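Local structure of glycerophosphodiester phosphodiesterase (3NO3) at residues 168-179 with 195-204; 179-189 with 209-218. The protein belongs to the glycerophosphodiester phosphodiesterase family of TIM-barrel proteins and carries bound magnesium. All coordinates share one frame; numbering follows the deposited sequence.

Interaction 1 joins the neighbouring parallel strands 174-178 and 198-202 of the barrel sheet; interaction 2 packs helix 179-184 and the start of helix 188-194 against helix 207-216 on the outside. Their segments alternate along the chain: strand 174-178 runs straight into helix 179-184, and helix 188-194 leads back to strand 198-202. With centres about 12 Å apart, the contacts touch each other and share Tyr179, whose side chain reaches both. Val201 extends the link by packing on Leu182 and Met213, joining the sheet to its helical layer. Together the two contacts illustrate how a TIM barrel is layered, strands inside and helices outside.

Interaction 1: 168-179 with 195-204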
# COMPACT_ATOMS: atom_id res chain seq x y z
N LYS A 168 -10.87 11.33 -10.25
CA LYS A 168 -11.89 10.53 -10.93
C LYS A 168 -11.76 10.69 -12.43
O LYS A 168 -11.86 9.71 -13.14
CB LYS A 168 -13.30 10.92 -10.47
CG LYS A 168 -14.43 10.01 -10.97
CD LYS A 168 -14.31 8.61 -10.51
CE LYS A 168 -15.47 7.80 -11.03
NZ LYS A 168 -15.94 6.86 -10.01
N GLU A 169 -11.52 11.92 -12.88
CA GLU A 169 -11.38 12.22 -14.32
C GLU A 169 -10.21 11.45 -14.97
O GLU A 169 -10.29 11.06 -16.15
CB GLU A 169 -11.22 13.72 -14.55
CG GLU A 169 -11.38 14.13 -16.04
CD GLU A 169 -11.39 15.63 -16.24
OE1 GLU A 169 -11.27 16.40 -15.24
OE2 GLU A 169 -11.51 16.04 -17.42
N LEU A 170 -9.14 11.25 -14.21
CA LEU A 170 -7.96 10.47 -14.64
C LEU A 170 -8.14 8.94 -14.57
O LEU A 170 -7.26 8.20 -15.03
CB LEU A 170 -6.68 10.92 -13.87
CG LEU A 170 -6.22 12.37 -14.23
CD1 LEU A 170 -5.20 12.95 -13.23
CD2 LEU A 170 -5.63 12.47 -15.64
N GLY A 171 -9.28 8.46 -14.06
CA GLY A 171 -9.54 7.01 -13.91
C GLY A 171 -9.07 6.40 -12.61
O GLY A 171 -9.05 5.18 -12.47
N PHE A 172 -8.74 7.21 -11.61
CA PHE A 172 -8.43 6.65 -10.29
C PHE A 172 -9.70 6.11 -9.66
O PHE A 172 -10.80 6.61 -9.95
CB PHE A 172 -7.84 7.71 -9.36
CG PHE A 172 -6.39 8.06 -9.64
CD1 PHE A 172 -6.04 9.00 -10.60
CD2 PHE A 172 -5.37 7.40 -8.95
CE1 PHE A 172 -4.69 9.31 -10.84
CE2 PHE A 172 -4.06 7.71 -9.20
CZ PHE A 172 -3.72 8.66 -10.12
N THR A 173 -9.54 5.09 -8.82
CA THR A 173 -10.63 4.56 -8.04
C THR A 173 -10.58 5.01 -6.57
O THR A 173 -11.51 4.72 -5.83
CB THR A 173 -10.68 3.02 -8.09
OG1 THR A 173 -9.55 2.51 -7.38
CG2 THR A 173 -10.67 2.53 -9.52
N GLY A 174 -9.54 5.72 -6.15
CA GLY A 174 -9.47 6.26 -4.81
C GLY A 174 -8.33 7.25 -4.56
O GLY A 174 -7.53 7.50 -5.44
N LEU A 175 -8.35 7.88 -3.39
CA LEU A 175 -7.22 8.61 -2.86
C LEU A 175 -6.71 7.87 -1.63
O LEU A 175 -7.46 7.16 -0.96
CB LEU A 175 -7.60 10.05 -2.50
CG LEU A 175 -8.61 10.45 -1.43
CD1 LEU A 175 -8.10 10.30 -0.01
CD2 LEU A 175 -9.06 11.93 -1.73
N ASP A 176 -5.43 8.07 -1.37
CA ASP A 176 -4.72 7.53 -0.21
C ASP A 176 -3.76 8.63 0.25
O ASP A 176 -2.62 8.70 -0.19
CB ASP A 176 -4.03 6.24 -0.62
CG ASP A 176 -3.43 5.50 0.51
OD1 ASP A 176 -3.58 5.87 1.68
OD2 ASP A 176 -2.87 4.44 0.22
N TYR A 177 -4.25 9.54 1.09
CA TYR A 177 -3.60 10.81 1.32
C TYR A 177 -3.15 10.96 2.78
O TYR A 177 -3.75 10.36 3.68
CB TYR A 177 -4.54 11.95 0.95
CG TYR A 177 -4.71 12.28 -0.53
CD1 TYR A 177 -4.01 11.60 -1.57
CD2 TYR A 177 -5.51 13.36 -0.90
CE1 TYR A 177 -4.16 11.98 -2.87
CE2 TYR A 177 -5.63 13.76 -2.24
CZ TYR A 177 -4.94 13.07 -3.21
OH TYR A 177 -5.04 13.45 -4.49
N HIS A 178 -2.10 11.75 3.00
CA HIS A 178 -1.60 12.03 4.35
C HIS A 178 -2.71 12.67 5.19
O HIS A 178 -3.49 13.45 4.68
CB HIS A 178 -0.35 12.92 4.30
CG HIS A 178 0.31 13.13 5.63
ND1 HIS A 178 0.30 14.34 6.27
CD2 HIS A 178 1.01 12.28 6.43
CE1 HIS A 178 0.96 14.24 7.42
NE2 HIS A 178 1.41 13.00 7.53
N TYR A 179 -2.80 12.32 6.47
CA TYR A 179 -3.87 12.83 7.29
C TYR A 179 -4.02 14.36 7.28
O TYR A 179 -5.14 14.85 7.31
CB TYR A 179 -3.83 12.27 8.73
CG TYR A 179 -2.63 12.64 9.56
CD1 TYR A 179 -2.61 13.82 10.29
CD2 TYR A 179 -1.56 11.76 9.70
CE1 TYR A 179 -1.49 14.13 11.12
CE2 TYR A 179 -0.46 12.07 10.51
CZ TYR A 179 -0.43 13.26 11.20
OH TYR A 179 0.65 13.56 11.98
N LEU A 195 -18.50 10.52 -5.56
CA LEU A 195 -17.86 10.08 -6.80
C LEU A 195 -17.70 8.55 -6.99
O LEU A 195 -17.20 8.13 -8.03
CB LEU A 195 -16.52 10.80 -6.99
CG LEU A 195 -16.58 12.27 -7.41
CD1 LEU A 195 -15.27 12.99 -7.03
CD2 LEU A 195 -16.86 12.36 -8.93
N GLY A 196 -18.14 7.73 -6.04
CA GLY A 196 -17.96 6.29 -6.14
C GLY A 196 -16.50 5.82 -6.02
O GLY A 196 -16.15 4.78 -6.58
N MSE A 197 -15.68 6.58 -5.29
CA MSE A 197 -14.27 6.27 -5.06
C MSE A 197 -14.08 5.95 -3.60
O MSE A 197 -14.91 6.31 -2.80
CB MSE A 197 -13.36 7.49 -5.33
CG MSE A 197 -13.84 8.44 -6.34
SE MSE A 197 -12.62 9.89 -6.57
CE MSE A 197 -11.28 8.80 -7.50
N THR A 198 -12.97 5.32 -3.27
CA THR A 198 -12.55 5.11 -1.87
C THR A 198 -11.60 6.20 -1.31
O THR A 198 -10.85 6.86 -2.06
CB THR A 198 -11.95 3.73 -1.65
OG1 THR A 198 -10.73 3.59 -2.40
CG2 THR A 198 -12.97 2.68 -2.04
N SER A 199 -11.65 6.37 0.01
CA SER A 199 -10.74 7.28 0.71
C SER A 199 -9.89 6.44 1.67
O SER A 199 -10.43 5.59 2.37
CB SER A 199 -11.53 8.35 1.45
OG SER A 199 -12.46 7.78 2.32
N ASN A 200 -8.59 6.66 1.67
CA ASN A 200 -7.62 5.96 2.55
C ASN A 200 -6.74 7.06 3.14
O ASN A 200 -6.53 8.11 2.49
CB ASN A 200 -6.86 4.93 1.71
CG ASN A 200 -5.90 4.01 2.50
OD1 ASN A 200 -5.69 4.11 3.73
ND2 ASN A 200 -5.32 3.07 1.75
N VAL A 201 -6.30 6.88 4.40
CA VAL A 201 -5.49 7.88 5.07
C VAL A 201 -4.26 7.21 5.71
O VAL A 201 -4.38 6.12 6.25
CB VAL A 201 -6.32 8.70 6.11
CG1 VAL A 201 -6.89 7.81 7.26
CG2 VAL A 201 -5.50 9.87 6.64
N TRP A 202 -3.10 7.87 5.62
CA TRP A 202 -1.83 7.32 6.14
C TRP A 202 -1.03 8.38 6.93
O TRP A 202 -1.30 9.57 6.75
CB TRP A 202 -0.95 6.76 5.00
CG TRP A 202 -0.60 7.74 3.91
CD1 TRP A 202 -1.29 7.96 2.75
CD2 TRP A 202 0.53 8.62 3.86
NE1 TRP A 202 -0.69 8.92 2.01
CE2 TRP A 202 0.44 9.34 2.66
CE3 TRP A 202 1.63 8.85 4.72
CZ2 TRP A 202 1.40 10.31 2.28
CZ3 TRP A 202 2.59 9.81 4.33
CH2 TRP A 202 2.45 10.54 3.14
N THR A 203 -0.09 8.01 7.82
CA THR A 203 0.02 6.73 8.50
C THR A 203 -0.49 7.11 9.88
O THR A 203 0.12 7.94 10.52
CB THR A 203 1.46 6.21 8.45
OG1 THR A 203 1.76 5.88 7.09
CG2 THR A 203 1.63 4.96 9.27
N VAL A 204 -1.67 6.61 10.27
CA VAL A 204 -2.36 7.17 11.46
C VAL A 204 -2.21 6.26 12.66
O VAL A 204 -2.75 5.16 12.63
CB VAL A 204 -3.84 7.43 11.18
CG1 VAL A 204 -4.51 7.99 12.44
CG2 VAL A 204 -3.94 8.42 10.02
O HOH W 1 -8.41 4.71 -1.38
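Backbone pairing between Gly174-His178 and Thr198-Trp202 dominates this contact, and it follows the parallel ladder. Thr198 N donates to Thr173 O, Leu175 N to Thr198 O, Asn200 N to Leu175 O, Tyr177 N to Asn200 O and Trp202 N to Tyr177 O; Tyr179 N then reaches Trp202 O. A water bridges Leu175 O and Thr198 OG1.

Among side-chain polar contacts, Trp202 NE1 donates to Asp176 O (2.9 Å), which lies in the indole plane although the donor stands above the carbonyl plane. Asp176 and Asn200 stack without hydrogen bonding to each other, carboxylate and amide planes 10° apart; Asn200 OD1 is instead hydrogen-bonded to Thr222 OG1 on the next strand.

In the aromatic packing, the backbone sets His178 CB over the six-membered ring of Trp202, 3.9 Å from its centroid. With CG anti to the backbone N (chi1 -174°), the imidazole turns an edge to that face, CD2 nearing CZ3, in a T-shaped pair.

Apolar packing occupies the face carrying Tyr177 and Val201, where Val201 CG2 meets Tyr179 CB at 3.6 Å.

Such adjacent parallel strands, joined through intervening helices, form the beta-alpha-beta unit of a TIM barrel.

Interaction 2: 179-189 with 209-218; sequences YKVLQSHPDWV and LMEEMIDMGV
Leu209 lies across the ring of Tyr179, one methyl over the aromatic face and the other between ring and amide. From CB, its CG stands anti to the backbone N, which sends the branches toward helix 179-184. CD2 sits almost squarely over the tyrosine ring, 3.5 Å from the centroid and 7° off the normal, a CH-pi contact. CD1 touches both Gln183 NE2, at 3.4 Å, and Tyr179 CD1, at 4.0 Å.

In the modelled conformer of Glu212, that same Gln183 NE2 donates to Glu212 OE2 (2.8 Å), an almost straight bond of 170° at the hydrogen. The acceptor lies in the amide plane and is met on its syn side, the donor tilted out of the carboxylate plane.

Farther along the helix the contact becomes apolar. Met216, a selenomethionine, bends at its last torsion, and its SE touches Val189 CG2 at 3.8 Å and Leu182 CB at 4.2 Å. Val189 CG2 also packs on Val218 CG1 (4.0 Å), just past the Schellman motif at Gly217.

The short axes cross at 52° and stay 11.7 Å apart, a separation spanned by side chains. Helices packed obliquely outside parallel strands, here over Val201 of strand 198-202, form the outer layer of a TIM barrel.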
# COMPACT_ATOMS: atom_id res chain seq x y z
N TYR A 179 -2.80 12.32 6.47
CA TYR A 179 -3.87 12.83 7.29
C TYR A 179 -4.02 14.36 7.28
O TYR A 179 -5.14 14.85 7.31
CB TYR A 179 -3.83 12.27 8.73
CG TYR A 179 -2.63 12.64 9.56
CD1 TYR A 179 -2.61 13.82 10.29
CD2 TYR A 179 -1.56 11.76 9.70
CE1 TYR A 179 -1.49 14.13 11.12
CE2 TYR A 179 -0.46 12.07 10.51
CZ TYR A 179 -0.43 13.26 11.20
OH TYR A 179 0.65 13.56 11.98
N LYS A 180 -2.92 15.10 7.21
CA LYS A 180 -3.00 16.57 7.19
C LYS A 180 -3.65 17.14 5.96
O LYS A 180 -4.31 18.20 6.04
CB LYS A 180 -1.62 17.20 7.41
CG LYS A 180 -1.11 16.94 8.82
CD LYS A 180 0.21 17.66 9.14
CE LYS A 180 0.47 17.72 10.64
NZ LYS A 180 1.80 17.16 10.93
N VAL A 181 -3.51 16.44 4.84
CA VAL A 181 -4.23 16.82 3.62
C VAL A 181 -5.74 16.72 3.85
O VAL A 181 -6.48 17.65 3.48
CB VAL A 181 -3.81 15.96 2.40
CG1 VAL A 181 -4.64 16.31 1.18
CG2 VAL A 181 -2.28 16.15 2.09
N LEU A 182 -6.19 15.65 4.49
CA LEU A 182 -7.62 15.45 4.73
C LEU A 182 -8.14 16.39 5.80
O LEU A 182 -9.28 16.87 5.68
CB LEU A 182 -7.95 13.99 5.04
CG LEU A 182 -7.60 13.02 3.91
CD1 LEU A 182 -7.98 11.63 4.28
CD2 LEU A 182 -8.26 13.41 2.55
N GLN A 183 -7.31 16.72 6.78
CA GLN A 183 -7.64 17.82 7.73
C GLN A 183 -7.74 19.18 7.04
O GLN A 183 -8.67 19.93 7.32
CB GLN A 183 -6.62 17.91 8.85
CG GLN A 183 -6.66 16.72 9.80
CD GLN A 183 -5.52 16.71 10.81
OE1 GLN A 183 -4.41 17.15 10.52
NE2 GLN A 183 -5.79 16.22 12.02
N SER A 184 -6.79 19.48 6.16
CA SER A 184 -6.82 20.72 5.35
C SER A 184 -7.95 20.81 4.32
O SER A 184 -8.33 21.91 3.98
CB SER A 184 -5.51 20.91 4.60
OG SER A 184 -4.45 21.08 5.51
N HIS A 185 -8.40 19.67 3.80
CA HIS A 185 -9.50 19.59 2.81
C HIS A 185 -10.57 18.66 3.39
O HIS A 185 -10.72 17.50 2.92
CB HIS A 185 -8.99 19.05 1.47
CG HIS A 185 -8.02 19.96 0.79
ND1 HIS A 185 -6.66 19.86 0.96
CD2 HIS A 185 -8.23 20.99 -0.06
CE1 HIS A 185 -6.06 20.79 0.24
NE2 HIS A 185 -6.99 21.50 -0.38
N PRO A 186 -11.33 19.16 4.42
CA PRO A 186 -12.26 18.27 5.15
C PRO A 186 -13.47 17.75 4.37
O PRO A 186 -14.09 16.82 4.87
CB PRO A 186 -12.71 19.14 6.36
CG PRO A 186 -12.52 20.56 5.90
CD PRO A 186 -11.35 20.54 4.95
N ASP A 187 -13.77 18.30 3.18
CA ASP A 187 -14.84 17.79 2.31
C ASP A 187 -14.41 16.73 1.31
O ASP A 187 -15.27 16.15 0.65
CB ASP A 187 -15.53 18.92 1.53
CG ASP A 187 -16.39 19.83 2.43
OD1 ASP A 187 -16.46 19.64 3.68
OD2 ASP A 187 -17.00 20.75 1.84
N TRP A 188 -13.10 16.47 1.16
CA TRP A 188 -12.67 15.48 0.18
C TRP A 188 -13.15 14.04 0.46
O TRP A 188 -13.42 13.30 -0.49
CB TRP A 188 -11.16 15.57 -0.03
CG TRP A 188 -10.70 16.72 -0.87
CD1 TRP A 188 -11.48 17.64 -1.54
CD2 TRP A 188 -9.36 17.01 -1.22
NE1 TRP A 188 -10.69 18.50 -2.25
CE2 TRP A 188 -9.38 18.14 -2.08
CE3 TRP A 188 -8.12 16.45 -0.88
CZ2 TRP A 188 -8.21 18.71 -2.60
CZ3 TRP A 188 -6.95 17.01 -1.41
CH2 TRP A 188 -7.01 18.13 -2.27
N VAL A 189 -13.29 13.65 1.72
CA VAL A 189 -13.78 12.29 2.00
C VAL A 189 -15.23 12.08 1.50
O VAL A 189 -15.51 11.11 0.79
CB VAL A 189 -13.58 11.92 3.51
CG1 VAL A 189 -14.24 10.59 3.85
CG2 VAL A 189 -12.09 11.82 3.77
N LEU A 209 -6.63 10.81 16.64
CA LEU A 209 -6.62 10.92 15.17
C LEU A 209 -7.36 9.76 14.45
O LEU A 209 -8.13 10.01 13.50
CB LEU A 209 -5.18 11.09 14.66
CG LEU A 209 -4.96 11.53 13.19
CD1 LEU A 209 -5.61 12.91 12.84
CD2 LEU A 209 -3.47 11.53 12.89
N MSE A 210 -7.15 8.51 14.89
CA MSE A 210 -7.94 7.36 14.37
C MSE A 210 -9.46 7.64 14.48
O MSE A 210 -10.21 7.51 13.51
CB MSE A 210 -7.61 6.06 15.11
CG MSE A 210 -6.19 5.48 14.83
SE MSE A 210 -5.92 3.98 16.00
CE MSE A 210 -4.07 3.49 15.52
N GLU A 211 -9.88 8.06 15.67
CA GLU A 211 -11.28 8.45 15.91
C GLU A 211 -11.75 9.56 15.00
O GLU A 211 -12.82 9.43 14.44
CB GLU A 211 -11.55 8.80 17.38
CG GLU A 211 -11.32 7.61 18.29
CD GLU A 211 -12.44 7.34 19.25
OE1 GLU A 211 -13.53 6.84 18.82
OE2 GLU A 211 -12.21 7.62 20.45
N GLU A 212 -10.93 10.60 14.84
CA GLU A 212 -11.20 11.73 13.92
C GLU A 212 -11.43 11.25 12.49
O GLU A 212 -12.40 11.63 11.83
CB GLU A 212 -10.05 12.76 13.94
CG GLU A 212 -10.28 14.11 13.20
CD GLU A 212 -9.13 15.08 13.43
OE1 GLU A 212 -8.86 15.41 14.60
OE2 GLU A 212 -8.50 15.53 12.47
N MSE A 213 -10.55 10.37 12.00
CA MSE A 213 -10.66 9.83 10.62
C MSE A 213 -11.86 8.87 10.43
O MSE A 213 -12.49 8.89 9.38
CB MSE A 213 -9.33 9.17 10.21
CG MSE A 213 -8.14 10.14 10.17
SE MSE A 213 -8.37 11.54 8.88
CE MSE A 213 -8.95 13.02 10.01
N ILE A 214 -12.16 8.06 11.45
CA ILE A 214 -13.32 7.17 11.42
C ILE A 214 -14.61 8.02 11.41
O ILE A 214 -15.47 7.78 10.56
CB ILE A 214 -13.34 6.16 12.61
CG1 ILE A 214 -12.21 5.16 12.49
CG2 ILE A 214 -14.66 5.38 12.63
CD1 ILE A 214 -11.94 4.43 13.81
N ASP A 215 -14.68 9.04 12.28
CA ASP A 215 -15.78 10.04 12.27
C ASP A 215 -15.96 10.73 10.91
O ASP A 215 -17.08 10.89 10.45
CB ASP A 215 -15.55 11.14 13.33
CG ASP A 215 -15.79 10.67 14.77
OD1 ASP A 215 -16.50 9.66 15.02
OD2 ASP A 215 -15.26 11.35 15.68
N MSE A 216 -14.86 11.08 10.26
CA MSE A 216 -14.90 11.67 8.90
C MSE A 216 -15.42 10.68 7.83
O MSE A 216 -15.87 11.10 6.76
CB MSE A 216 -13.50 12.20 8.53
CG MSE A 216 -13.43 13.10 7.32
SE MSE A 216 -11.65 13.77 7.01
CE MSE A 216 -11.61 15.05 8.51
N GLY A 217 -15.32 9.38 8.09
CA GLY A 217 -15.86 8.33 7.24
C GLY A 217 -14.90 7.75 6.20
O GLY A 217 -15.37 7.27 5.17
N VAL A 218 -13.58 7.82 6.44
CA VAL A 218 -12.60 7.19 5.54
C VAL A 218 -12.88 5.69 5.36
O VAL A 218 -13.19 5.00 6.31
CB VAL A 218 -11.11 7.36 5.99
CG1 VAL A 218 -10.70 8.83 5.95
CG2 VAL A 218 -10.84 6.75 7.43